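Local coordinates for protein cyclase (Uncultured organism, PDB 5IBZ) that is a member of the putative cyclase family, probably with arylformamidase-like hydrolytic activity, and binds acetylphosphate in its pocket, at residues Asp26-Ala31 against Ala143-Ile148; His119-Glu124 against Val130-Ile135; Val165-Gly170 against Leu187-Ser192. One frame throughout, in Å; residues are numbered along the deposited sequence.

Contact 1: Asp26-Ala31 against Ala143-Ile148; sequences DDQRGA and ATKLGI
Gln28 and Leu146 face each other across two irregular loop segments, their CA atoms 5.3 Å apart, and a side chain rather than a backbone ladder bridges them. Gln28 reaches over with CG set beside its own backbone N (chi1 -63°) and the chain extended beyond, which delivers the amide to the backbone of 143-148. There Leu146 N donates to Gln28 OE1 at 2.9 Å in a nearly straight bond (167° at the hydrogen), approaching 25° out of the amide carbonyl plane. The other end of the same amide works through water: Gln28 NE2 donates to a water that in turn donates to Thr144 O, so both amide atoms are tied to one short piece of chain. Leu146 adds the apolar half of the contact, its CD2 lying 3.6 Å from Gln28 CA and 3.8 Å from Gln28 CB. Lys145 crosses the glutamine at about a right angle, with CB 3.7 Å from Gln28 OE1. The evidence describes two loops, one ahead of helix 37-44 and one preceding strand 158-163, joined by a side-chain-to-backbone hydrogen bond. Next to Gln28 the first loop has the geometry of an Asx turn, Asp27 OD1 accepting from Arg29 N, and of an Asx motif, Asp27 OD2 taking Gly30 N on its syn lone pair while also bonding Tyr127 OH.

Contact 2: His119-Glu124 against Val130-Ile135; sequences HGWYGE and VPEAAI. With UVW (acetylphosphate), chain F.
Trp121 and Glu132 join the short strand 120-122 to the 3-10 turn 132-134 of the loop that follows it, at an edge where the strand pairs antiparallel with one of the second subunit and so carries the sheet across the interface. Two hydrogen bonds make the local link. In the first, Trp121 NE1 donates to Glu132 OE1 at 3.0 Å; the oxygen lies close to the indole plane at the ring edge, while the carboxylate, turned 77° from the ring, receives the N-H on its anti side, 25° out of its own plane. In the second, Glu132 N donates to Glu124 O at 3.0 Å, so backbone and side chain of one glutamate grip both ends of 121-124. The charge of Glu132 OE1 has a further partner, a salt bridge to Arg98 of the second subunit. Van der Waals contacts involve the same residue: chi1 of 64° sets Glu132 CG 3.5 Å from Glu124 O and directs OE1 to the indole N-H, while Glu132 CB lies 3.8 Å from Trp121 CZ2. Glu124 OE2 and Glu132 OE2 are 4.8 Å apart, like charges not in contact. Ligand binding occupies the start of the segment. His119 belongs to the acetylphosphate pocket with Arg69 and His268; its ND1 bonds Ala100 O of the second subunit, which would help hold the ring's orientation as His119 NE2 donates to O1P of acetylphosphate at 2.6 Å.

Contact 3: Val165-Gly170 against Leu187-Ser192; sequences VRFKGG and LAKQKS
A lysine arm on the protein surface joins the ends of two helices here, Lys189 near the close of helix 180-190 reaching Phe167 and Arg166 at the end of helix 164-167, beside the strand 158-163 of the central mixed sheet. Both helices finish in a Schellman motif. In the shorter one Gly169 is the C-prime residue, with Gly170 N bonded to Val165 O at 2.8 Å and Gly169 N to Arg166 O; in the longer one Lys191 takes positive phi, with Ser192 N returning to Leu187 O and Lys191 N to Ala188 O. The contact between them is thin, 125 Å² in all, and the nearest CA pair, Phe167 and Lys189, is 7.5 Å apart, a gap the lysine chain has to span. Its extended start (chi1 -174°, chi2 175°) carries CD to the edge of the phenylalanine ring, in the ring plane and 4.0 Å from Phe167 CD1. Bends at chi3 (103°) and chi4 then bring Lys189 CE to 4.0 Å from Phe167 CA and NZ toward Arg166 O. Arg166 meets the lysine through that backbone oxygen, while its guanidinium leads away to a salt bridge with Asp163. The next residue, Gln190, ties its own helix to the sheet strand, NE2 donating to Leu161 O and OE1 accepting from Asp163 N. The ammonium finishes near the carbonyl end of helix 164-167, where the oxygens may favour a positive charge: Lys189 NZ makes a weak bond to Arg166 O at 3.5 Å and donates to a water that itself donates to Phe167 O.

Contacts 1 and 2 are neighbours, both partly buried, with centres 11 Å apart, and contact 2 is nested in the chain loop that contact 1 closes. They share the region between strands 120-122 and 158-163: Thr144 OG1 probably bonds Ala134 O at 2.7 Å, and Leu146 packs on Val130. Contact 3 stands on the opposite side of the chain's centre, about 34 and 37 Å from the other two by centres, and is a surface contact. Their chemistry differs: an amide on a backbone N-H in contact 1, a glutamate shared with a neighbouring subunit in contact 2 beside a ligand-binding histidine, and a solvent-bridged lysine in contact 3.

Contact 1: Asp26-Ala31 against Ala143-Ile148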
ATOM      1  N   ASP B  26       9.191  22.922  26.553  1.00 14.22           N
ATOM      2  CA  ASP B  26       8.818  21.529  26.263  0.50 16.16           C
ATOM      3  C   ASP B  26       7.568  21.434  25.382  1.00 14.27           C
ATOM      4  O   ASP B  26       7.120  20.334  25.045  1.00 16.17           O
ATOM      5  CB  ASP B  26       8.603  20.725  27.558  0.50 20.21           C
ATOM      6  CG  ASP B  26       9.910  20.342  28.235  0.50 29.35           C
ATOM      7  OD1 ASP B  26      10.924  20.178  27.528  0.50 31.92           O
ATOM      8  OD2 ASP B  26       9.921  20.195  29.475  0.50 39.40           O
ATOM      9  N   ASP B  27       7.037  22.574  24.960  1.00 12.55           N
ATOM     10  CA  ASP B  27       5.882  22.599  24.071  1.00 11.38           C
ATOM     11  C   ASP B  27       6.127  21.864  22.751  1.00 11.05           C
ATOM     12  O   ASP B  27       7.187  21.994  22.134  1.00 11.11           O
ATOM     13  CB  ASP B  27       5.474  24.028  23.758  1.00 10.64           C
ATOM     14  CG  ASP B  27       4.360  24.086  22.758  1.00 10.55           C
ATOM     15  OD1 ASP B  27       3.268  23.548  23.081  1.00  9.75           O
ATOM     16  OD2 ASP B  27       4.573  24.656  21.662  1.00 10.09           O
ATOM     17  N   GLN B  28       5.122  21.108  22.326  1.00 10.18           N
ATOM     18  CA  GLN B  28       5.127  20.467  21.015  1.00  9.94           C
ATOM     19  C   GLN B  28       3.985  20.887  20.113  1.00 12.85           C
ATOM     20  O   GLN B  28       3.856  20.326  19.029  1.00 13.17           O
ATOM     21  CB  GLN B  28       5.094  18.942  21.163  1.00 10.00           C
ATOM     22  CG  GLN B  28       6.311  18.391  21.860  1.00 10.62           C
ATOM     23  CD  GLN B  28       6.333  16.880  21.878  1.00 15.19           C
ATOM     24  OE1 GLN B  28       6.103  16.235  20.861  1.00 12.97           O
ATOM     25  NE2 GLN B  28       6.600  16.305  23.044  1.00 21.41           N
ATOM     26  N   ARG B  29       3.150  21.845  20.536  1.00  9.19           N
ATOM     27  CA  ARG B  29       1.978  22.214  19.741  1.00  8.73           C
ATOM     28  C   ARG B  29       2.137  23.505  18.944  1.00  8.73           C
ATOM     29  O   ARG B  29       1.379  23.749  18.004  1.00  8.95           O
ATOM     30  CB  ARG B  29       0.744  22.305  20.642  1.00  9.16           C
ATOM     31  CG  ARG B  29       0.495  21.021  21.408  1.00 10.15           C
ATOM     32  CD  ARG B  29      -0.734  21.092  22.239  1.00 11.73           C
ATOM     33  NE  ARG B  29      -1.953  20.974  21.447  1.00 11.24           N
ATOM     34  CZ  ARG B  29      -2.843  21.939  21.247  1.00 10.90           C
ATOM     35  NH1 ARG B  29      -2.668  23.171  21.724  1.00 13.84           N
ATOM     36  NH2 ARG B  29      -3.941  21.666  20.541  1.00 12.09           N
ATOM     37  N   GLY B  30       3.075  24.360  19.317  1.00  9.30           N
ATOM     38  CA  GLY B  30       3.301  25.576  18.547  1.00  9.24           C
ATOM     39  C   GLY B  30       2.082  26.482  18.498  1.00  8.97           C
ATOM     40  O   GLY B  30       1.365  26.667  19.501  1.00  9.63           O
ATOM     41  N   ALA B  31       1.825  27.037  17.318  1.00  8.90           N
ATOM     42  CA  ALA B  31       0.788  28.059  17.175  1.00  8.77           C
ATOM     43  C   ALA B  31      -0.618  27.504  17.342  1.00  8.33           C
ATOM     44  O   ALA B  31      -1.577  28.254  17.476  1.00  8.26           O
ATOM     45  CB  ALA B  31       0.932  28.769  15.827  1.00  8.91           C
ATOM     46  N   ALA B 143       7.768  10.457  13.926  1.00  9.36           N
ATOM     47  CA  ALA B 143       8.013  11.719  14.614  1.00  8.43           C
ATOM     48  C   ALA B 143       7.761  11.538  16.125  1.00  8.85           C
ATOM     49  O   ALA B 143       6.615  11.613  16.586  1.00 10.24           O
ATOM     50  CB  ALA B 143       7.140  12.801  14.038  1.00  8.11           C
ATOM     51  N   THR B 144       8.817  11.283  16.900  1.00  8.91           N
ATOM     52  CA  THR B 144       8.653  10.964  18.317  1.00  9.31           C
ATOM     53  C   THR B 144       8.379  12.217  19.135  1.00 11.57           C
ATOM     54  O   THR B 144       7.911  12.142  20.281  1.00 12.38           O
ATOM     55  CB  THR B 144       9.884  10.243  18.906  1.00 12.01           C
ATOM     56  OG1 THR B 144      11.031  11.112  18.918  1.00 12.69           O
ATOM     57  CG2 THR B 144      10.179   8.982  18.120  1.00 12.73           C
ATOM     58  N   LYS B 145       8.673  13.355  18.519  1.00  9.61           N
ATOM     59  CA  LYS B 145       8.265  14.670  18.990  1.00  9.08           C
ATOM     60  C   LYS B 145       7.655  15.389  17.788  1.00  9.77           C
ATOM     61  O   LYS B 145       8.038  15.144  16.643  1.00  9.05           O
ATOM     62  CB  LYS B 145       9.453  15.447  19.572  1.00 10.91           C
ATOM     63  CG  LYS B 145       9.916  14.938  20.927  1.00 13.43           C
ATOM     64  CD  LYS B 145      10.992  15.805  21.546  1.00 22.39           C
ATOM     65  CE  LYS B 145      11.232  15.377  22.981  1.00 31.21           C
ATOM     66  NZ  LYS B 145      12.138  16.345  23.668  1.00 35.66           N
ATOM     67  N   LEU B 146       6.686  16.265  18.060  1.00  9.21           N
ATOM     68  CA  LEU B 146       6.029  17.092  17.043  1.00  8.35           C
ATOM     69  C   LEU B 146       5.222  16.292  16.007  1.00  7.79           C
ATOM     70  O   LEU B 146       4.903  16.800  14.919  1.00  8.67           O
ATOM     71  CB  LEU B 146       7.051  17.964  16.312  1.00  8.13           C
ATOM     72  CG  LEU B 146       7.979  18.837  17.180  1.00  9.15           C
ATOM     73  CD1 LEU B 146       8.950  19.627  16.315  1.00 11.12           C
ATOM     74  CD2 LEU B 146       7.198  19.777  18.091  1.00 10.32           C
ATOM     75  N   GLY B 147       4.849  15.059  16.353  1.00  8.66           N
ATOM     76  CA  GLY B 147       3.931  14.302  15.542  1.00  9.00           C
ATOM     77  C   GLY B 147       2.566  14.971  15.542  1.00  8.32           C
ATOM     78  O   GLY B 147       2.225  15.731  16.457  1.00  9.70           O
ATOM     79  N   ILE B 148       1.790  14.709  14.495  1.00  7.54           N
ATOM     80  CA  ILE B 148       0.488  15.342  14.325  1.00  7.04           C
ATOM     81  C   ILE B 148      -0.501  14.951  15.443  1.00  8.59           C
ATOM     82  O   ILE B 148      -1.503  15.651  15.624  1.00  8.39           O
ATOM     83  CB  ILE B 148      -0.097  15.012  12.929  1.00 10.61           C
ATOM     84  CG1 ILE B 148      -1.188  15.995  12.517  1.00 10.80           C
ATOM     85  CG2 ILE B 148      -0.650  13.593  12.856  1.00 10.52           C
ATOM     86  CD1 ILE B 148      -0.693  17.354  12.148  1.00 12.11           C
TER
HETATM   87  O   HOH W   1       9.756  18.414  24.131  1.00 29.38           O
HETATM   88  O   HOH W   2       5.181  13.978  21.090  1.00 24.83           O
HETATM   89  O   HOH W   3       7.365  13.318  22.813  1.00 25.88           O

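Contact 2: His119-Glu124 against Val130-Ile135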
ATOM      1  N   HIS B 119       7.201  18.173   9.769  1.00  9.89           N
ATOM      2  CA  HIS B 119       7.327  17.998   8.318  1.00 10.49           C
ATOM      3  C   HIS B 119       8.511  18.745   7.694  1.00 10.01           C
ATOM      4  O   HIS B 119       9.017  18.318   6.660  1.00 11.33           O
ATOM      5  CB  HIS B 119       6.031  18.440   7.609  1.00  9.49           C
ATOM      6  CG  HIS B 119       6.118  18.445   6.116  1.00 10.99           C
ATOM      7  ND1 HIS B 119       6.415  17.317   5.382  1.00 15.66           N
ATOM      8  CD2 HIS B 119       5.942  19.441   5.215  1.00 11.09           C
ATOM      9  CE1 HIS B 119       6.423  17.619   4.096  1.00 13.50           C
ATOM     10  NE2 HIS B 119       6.139  18.904   3.968  1.00 14.30           N
ATOM     11  N   GLY B 120       8.929  19.871   8.278  1.00  8.65           N
ATOM     12  CA  GLY B 120       9.936  20.705   7.641  1.00  8.29           C
ATOM     13  C   GLY B 120      10.685  21.583   8.614  1.00  8.60           C
ATOM     14  O   GLY B 120      10.134  22.023   9.619  1.00 10.11           O
ATOM     15  N   TRP B 121      11.940  21.853   8.288  1.00  9.89           N
ATOM     16  CA  TRP B 121      12.807  22.652   9.136  1.00  9.65           C
ATOM     17  C   TRP B 121      14.042  23.012   8.331  1.00 11.01           C
ATOM     18  O   TRP B 121      14.089  22.773   7.136  1.00 11.09           O
ATOM     19  CB  TRP B 121      13.179  21.890  10.414  1.00  9.30           C
ATOM     20  CG  TRP B 121      14.030  20.658  10.209  1.00  9.48           C
ATOM     21  CD1 TRP B 121      15.395  20.553  10.377  1.00  9.92           C
ATOM     22  CD2 TRP B 121      13.580  19.351   9.827  1.00  9.30           C
ATOM     23  NE1 TRP B 121      15.805  19.279  10.110  1.00 11.24           N
ATOM     24  CE2 TRP B 121      14.717  18.512   9.779  1.00 10.66           C
ATOM     25  CE3 TRP B 121      12.329  18.805   9.530  1.00  9.70           C
ATOM     26  CZ2 TRP B 121      14.639  17.165   9.411  1.00 10.52           C
ATOM     27  CZ3 TRP B 121      12.248  17.466   9.188  1.00  9.64           C
ATOM     28  CH2 TRP B 121      13.392  16.664   9.124  1.00  9.25           C
ATOM     29  N   TYR B 122      15.027  23.621   8.972  1.00 12.05           N
ATOM     30  CA  TYR B 122      16.321  23.823   8.345  1.00 11.31           C
ATOM     31  C   TYR B 122      17.357  23.602   9.425  1.00 11.77           C
ATOM     32  O   TYR B 122      17.055  23.641  10.613  1.00 12.64           O
ATOM     33  CB  TYR B 122      16.446  25.215   7.698  1.00 11.98           C
ATOM     34  CG  TYR B 122      16.185  26.388   8.605  1.00 11.59           C
ATOM     35  CD1 TYR B 122      17.194  26.895   9.421  1.00 15.41           C
ATOM     36  CD2 TYR B 122      14.939  27.002   8.644  1.00 12.93           C
ATOM     37  CE1 TYR B 122      16.962  27.965  10.260  1.00 15.38           C
ATOM     38  CE2 TYR B 122      14.699  28.070   9.486  1.00 13.80           C
ATOM     39  CZ  TYR B 122      15.724  28.553  10.282  1.00 14.68           C
ATOM     40  OH  TYR B 122      15.517  29.622  11.113  1.00 19.15           O
ATOM     41  N   GLY B 123      18.590  23.334   9.017  1.00 13.43           N
ATOM     42  CA  GLY B 123      19.598  22.970  10.001  1.00 13.84           C
ATOM     43  C   GLY B 123      19.252  21.695  10.756  1.00 15.33           C
ATOM     44  O   GLY B 123      18.555  20.836  10.234  1.00 14.56           O
ATOM     45  N   GLU B 124      19.769  21.549  11.974  1.00 14.87           N
ATOM     46  CA  GLU B 124      19.644  20.287  12.690  1.00 12.60           C
ATOM     47  C   GLU B 124      18.531  20.282  13.725  1.00 11.92           C
ATOM     48  O   GLU B 124      18.352  19.293  14.434  1.00 13.77           O
ATOM     49  CB  GLU B 124      20.969  19.929  13.351  1.00 14.15           C
ATOM     50  CG  GLU B 124      22.056  19.641  12.316  1.00 20.26           C
ATOM     51  CD  GLU B 124      23.392  19.272  12.934  1.00 39.95           C
ATOM     52  OE1 GLU B 124      23.501  19.270  14.178  1.00 46.88           O
ATOM     53  OE2 GLU B 124      24.336  18.985  12.165  1.00 47.80           O
ATOM     54  N   VAL B 130      13.646  20.995  18.948  1.00 12.33           N
ATOM     55  CA  VAL B 130      13.539  19.540  18.829  1.00 11.05           C
ATOM     56  C   VAL B 130      14.620  19.050  17.868  1.00 12.01           C
ATOM     57  O   VAL B 130      14.758  19.574  16.774  1.00 11.35           O
ATOM     58  CB  VAL B 130      12.148  19.128  18.355  1.00 10.71           C
ATOM     59  CG1 VAL B 130      12.111  17.661  17.946  1.00 11.63           C
ATOM     60  CG2 VAL B 130      11.127  19.410  19.427  1.00 12.73           C
ATOM     61  N   PRO B 131      15.444  18.076  18.303  1.00 11.42           N
ATOM     62  CA  PRO B 131      16.485  17.615  17.385  1.00 12.05           C
ATOM     63  C   PRO B 131      15.928  16.842  16.211  1.00 11.84           C
ATOM     64  O   PRO B 131      14.956  16.088  16.386  1.00 10.20           O
ATOM     65  CB  PRO B 131      17.355  16.699  18.256  1.00 11.24           C
ATOM     66  CG  PRO B 131      16.503  16.299  19.402  1.00 14.87           C
ATOM     67  CD  PRO B 131      15.528  17.429  19.623  1.00 12.70           C
ATOM     68  N   GLU B 132      16.530  16.996  15.035  1.00 10.90           N
ATOM     69  CA  GLU B 132      16.029  16.238  13.878  1.00 10.31           C
ATOM     70  C   GLU B 132      16.181  14.730  14.118  1.00 11.80           C
ATOM     71  O   GLU B 132      15.471  13.953  13.510  1.00 10.94           O
ATOM     72  CB  GLU B 132      16.732  16.650  12.568  1.00 11.02           C
ATOM     73  CG  GLU B 132      18.202  16.360  12.529  1.00 11.01           C
ATOM     74  CD  GLU B 132      18.897  16.923  11.290  1.00 13.76           C
ATOM     75  OE1 GLU B 132      18.225  17.469  10.398  1.00 13.41           O
ATOM     76  OE2 GLU B 132      20.142  16.849  11.225  1.00 14.15           O
ATOM     77  N   ALA B 133      17.079  14.324  15.007  1.00 11.12           N
ATOM     78  CA  ALA B 133      17.221  12.906  15.373  1.00 11.43           C
ATOM     79  C   ALA B 133      15.966  12.322  16.038  1.00 11.03           C
ATOM     80  O   ALA B 133      15.834  11.100  16.145  1.00 11.80           O
ATOM     81  CB  ALA B 133      18.431  12.729  16.290  1.00 13.27           C
ATOM     82  N   ALA B 134      15.042  13.182  16.478  1.00 10.38           N
ATOM     83  CA  ALA B 134      13.780  12.724  17.062  1.00 11.19           C
ATOM     84  C   ALA B 134      12.778  12.242  16.015  1.00  9.71           C
ATOM     85  O   ALA B 134      11.761  11.613  16.344  1.00 10.50           O
ATOM     86  CB  ALA B 134      13.151  13.840  17.897  1.00 11.84           C
ATOM     87  N   ILE B 135      13.043  12.548  14.752  1.00  9.63           N
ATOM     88  CA  ILE B 135      12.095  12.266  13.677  1.00  9.60           C
ATOM     89  C   ILE B 135      12.688  11.084  12.931  1.00 10.68           C
ATOM     90  O   ILE B 135      13.640  11.251  12.166  1.00  9.94           O
ATOM     91  CB  ILE B 135      11.903  13.473  12.746  1.00  9.09           C
ATOM     92  CG1 ILE B 135      11.693  14.767  13.544  1.00 11.52           C
ATOM     93  CG2 ILE B 135      10.744  13.264  11.760  1.00 10.52           C
ATOM     94  CD1 ILE B 135      10.528  14.748  14.502  1.00 11.20           C
TER
HETATM   95  C1  UVW F 401       7.108  20.316  -1.433  1.00 44.05           C
HETATM   96  O1  UVW F 401       7.072  19.136  -1.345  1.00 54.91           O
HETATM   97  C1M UVW F 401       8.020  20.980  -2.462  1.00 43.15           C
HETATM   98  O2  UVW F 401       6.324  21.127  -0.607  1.00 27.99           O
HETATM   99  P   UVW F 401       5.417  20.546   0.635  1.00 20.73           P
HETATM  100  O1P UVW F 401       6.210  19.581   1.484  1.00 22.07           O
HETATM  101  O2P UVW F 401       5.005  21.756   1.442  1.00 26.99           O
HETATM  102  O3P UVW F 401       4.183  19.839   0.137  1.00 27.93           O

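Contact 3: Val165-Gly170 against Leu187-Ser192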
ATOM      1  N   VAL B 165      -7.455  35.814  -5.428  1.00  9.23           N
ATOM      2  CA  VAL B 165      -7.869  35.779  -6.835  1.00  9.51           C
ATOM      3  C   VAL B 165      -8.859  36.921  -7.113  1.00  9.83           C
ATOM      4  O   VAL B 165      -8.672  37.702  -8.056  1.00 10.22           O
ATOM      5  CB  VAL B 165      -8.473  34.391  -7.212  1.00  9.32           C
ATOM      6  CG1 VAL B 165      -9.150  34.423  -8.561  1.00  9.65           C
ATOM      7  CG2 VAL B 165      -7.379  33.313  -7.199  1.00 11.59           C
ATOM      8  N   ARG B 166      -9.897  37.055  -6.299  1.00 10.05           N
ATOM      9  CA  ARG B 166     -10.891  38.104  -6.559  1.00 10.07           C
ATOM     10  C   ARG B 166     -10.327  39.498  -6.270  1.00 10.79           C
ATOM     11  O   ARG B 166     -10.676  40.462  -6.949  1.00 10.73           O
ATOM     12  CB  ARG B 166     -12.173  37.872  -5.746  1.00  9.94           C
ATOM     13  CG  ARG B 166     -13.143  36.919  -6.426  1.00 11.41           C
ATOM     14  CD  ARG B 166     -14.465  36.779  -5.665  1.00 12.56           C
ATOM     15  NE  ARG B 166     -15.421  35.982  -6.439  1.00  9.99           N
ATOM     16  CZ  ARG B 166     -15.454  34.648  -6.461  1.00  9.74           C
ATOM     17  NH1 ARG B 166     -14.597  33.933  -5.716  1.00 10.61           N
ATOM     18  NH2 ARG B 166     -16.355  34.020  -7.220  1.00 10.99           N
ATOM     19  N   PHE B 167      -9.472  39.606  -5.258  1.00 10.12           N
ATOM     20  CA  PHE B 167      -8.833  40.881  -4.961  1.00 11.54           C
ATOM     21  C   PHE B 167      -8.029  41.388  -6.175  1.00 10.74           C
ATOM     22  O   PHE B 167      -8.002  42.599  -6.451  1.00 13.75           O
ATOM     23  CB  PHE B 167      -7.922  40.749  -3.733  1.00 11.67           C
ATOM     24  CG  PHE B 167      -7.122  41.996  -3.443  1.00 12.46           C
ATOM     25  CD1 PHE B 167      -7.761  43.156  -3.066  1.00 15.00           C
ATOM     26  CD2 PHE B 167      -5.739  41.989  -3.531  1.00 13.00           C
ATOM     27  CE1 PHE B 167      -7.037  44.300  -2.799  1.00 15.22           C
ATOM     28  CE2 PHE B 167      -5.012  43.148  -3.279  1.00 15.23           C
ATOM     29  CZ  PHE B 167      -5.670  44.283  -2.898  1.00 14.62           C
ATOM     30  N   LYS B 168      -7.400  40.461  -6.899  1.00 10.64           N
ATOM     31  CA  LYS B 168      -6.576  40.800  -8.059  1.00 12.14           C
ATOM     32  C   LYS B 168      -7.363  40.734  -9.377  1.00 11.61           C
ATOM     33  O   LYS B 168      -6.784  40.707 -10.461  1.00 16.54           O
ATOM     34  CB  LYS B 168      -5.358  39.882  -8.118  1.00 14.13           C
ATOM     35  CG  LYS B 168      -4.391  40.039  -6.938  1.00 16.26           C
ATOM     36  CD  LYS B 168      -3.626  41.343  -7.032  1.00 19.87           C
ATOM     37  CE  LYS B 168      -2.511  41.419  -6.029  1.00 24.00           C
ATOM     38  NZ  LYS B 168      -1.677  42.648  -6.267  1.00 23.12           N
ATOM     39  N   GLY B 169      -8.684  40.750  -9.275  1.00 11.28           N
ATOM     40  CA  GLY B 169      -9.537  40.952 -10.429  1.00 11.66           C
ATOM     41  C   GLY B 169     -10.082  39.694 -11.065  1.00 11.78           C
ATOM     42  O   GLY B 169     -10.657  39.761 -12.157  1.00 13.72           O
ATOM     43  N   GLY B 170      -9.892  38.551 -10.410  1.00 11.85           N
ATOM     44  CA  GLY B 170     -10.424  37.282 -10.895  1.00 13.37           C
ATOM     45  C   GLY B 170      -9.402  36.276 -11.406  1.00 11.71           C
ATOM     46  O   GLY B 170      -9.760  35.195 -11.872  1.00 13.17           O
ATOM     47  N   LEU B 187      -8.154  41.571   2.670  1.00 12.29           N
ATOM     48  CA  LEU B 187      -8.935  41.568   3.897  1.00 12.29           C
ATOM     49  C   LEU B 187      -9.677  42.900   4.078  1.00 13.43           C
ATOM     50  O   LEU B 187     -10.833  42.919   4.475  1.00 14.74           O
ATOM     51  CB  LEU B 187      -8.034  41.281   5.099  1.00 11.86           C
ATOM     52  CG  LEU B 187      -7.583  39.824   5.185  1.00 15.58           C
ATOM     53  CD1 LEU B 187      -6.386  39.670   6.104  1.00 17.03           C
ATOM     54  CD2 LEU B 187      -8.735  38.955   5.673  1.00 16.73           C
ATOM     55  N   ALA B 188      -9.024  44.014   3.759  1.00 12.14           N
ATOM     56  CA  ALA B 188      -9.691  45.320   3.859  1.00 15.84           C
ATOM     57  C   ALA B 188     -10.861  45.425   2.881  1.00 17.47           C
ATOM     58  O   ALA B 188     -11.937  45.910   3.254  1.00 18.26           O
ATOM     59  CB  ALA B 188      -8.694  46.441   3.631  1.00 17.08           C
ATOM     60  N   LYS B 189     -10.666  44.969   1.644  1.00 13.78           N
ATOM     61  CA  LYS B 189     -11.733  44.980   0.639  1.00 14.86           C
ATOM     62  C   LYS B 189     -12.933  44.158   1.082  1.00 13.64           C
ATOM     63  O   LYS B 189     -14.081  44.545   0.865  1.00 16.82           O
ATOM     64  CB  LYS B 189     -11.213  44.444  -0.690  1.00 20.49           C
ATOM     65  CG  LYS B 189     -12.219  44.557  -1.827  1.00 25.51           C
ATOM     66  CD  LYS B 189     -11.608  44.131  -3.148  1.00 34.45           C
ATOM     67  CE  LYS B 189     -12.044  42.741  -3.583  1.00 43.77           C
ATOM     68  NZ  LYS B 189     -12.474  42.749  -5.014  1.00 39.90           N
ATOM     69  N   GLN B 190     -12.652  43.011   1.697  1.00 13.10           N
ATOM     70  CA  GLN B 190     -13.683  42.094   2.177  1.00 14.17           C
ATOM     71  C   GLN B 190     -14.361  42.611   3.444  1.00 15.25           C
ATOM     72  O   GLN B 190     -15.357  42.049   3.893  1.00 16.68           O
ATOM     73  CB  GLN B 190     -13.079  40.714   2.480  1.00 11.37           C
ATOM     74  CG  GLN B 190     -12.490  40.018   1.277  1.00 11.44           C
ATOM     75  CD  GLN B 190     -11.689  38.765   1.606  1.00 10.98           C
ATOM     76  OE1 GLN B 190     -11.109  38.146   0.707  1.00 11.75           O
ATOM     77  NE2 GLN B 190     -11.674  38.371   2.866  1.00 10.46           N
ATOM     78  N   LYS B 191     -13.779  43.654   4.034  1.00 14.80           N
ATOM     79  CA  LYS B 191     -14.144  44.134   5.361  1.00 16.64           C
ATOM     80  C   LYS B 191     -14.012  43.023   6.409  1.00 14.72           C
ATOM     81  O   LYS B 191     -14.861  42.877   7.285  1.00 15.62           O
ATOM     82  CB  LYS B 191     -15.576  44.717   5.352  1.00 16.32           C
ATOM     83  CG  LYS B 191     -15.780  45.820   4.348  1.00 21.63           C
ATOM     84  CD  LYS B 191     -17.199  46.378   4.447  1.00 33.93           C
ATOM     85  CE  LYS B 191     -17.591  47.121   3.191  1.00 47.02           C
ATOM     86  NZ  LYS B 191     -16.488  47.994   2.723  1.00 51.98           N
ATOM     87  N   SER B 192     -12.939  42.242   6.299  1.00 13.38           N
ATOM     88  CA  SER B 192     -12.656  41.150   7.217  1.00 14.84           C
ATOM     89  C   SER B 192     -11.621  41.587   8.242  1.00 19.11           C
ATOM     90  O   SER B 192     -10.749  42.408   7.945  1.00 22.64           O
ATOM     91  CB  SER B 192     -12.142  39.912   6.463  1.00 14.16           C
ATOM     92  OG  SER B 192     -13.028  39.542   5.427  1.00 16.85           O
TER
HETATM   93  O   HOH W   4     -10.089  44.379  -5.906  1.00 38.28           O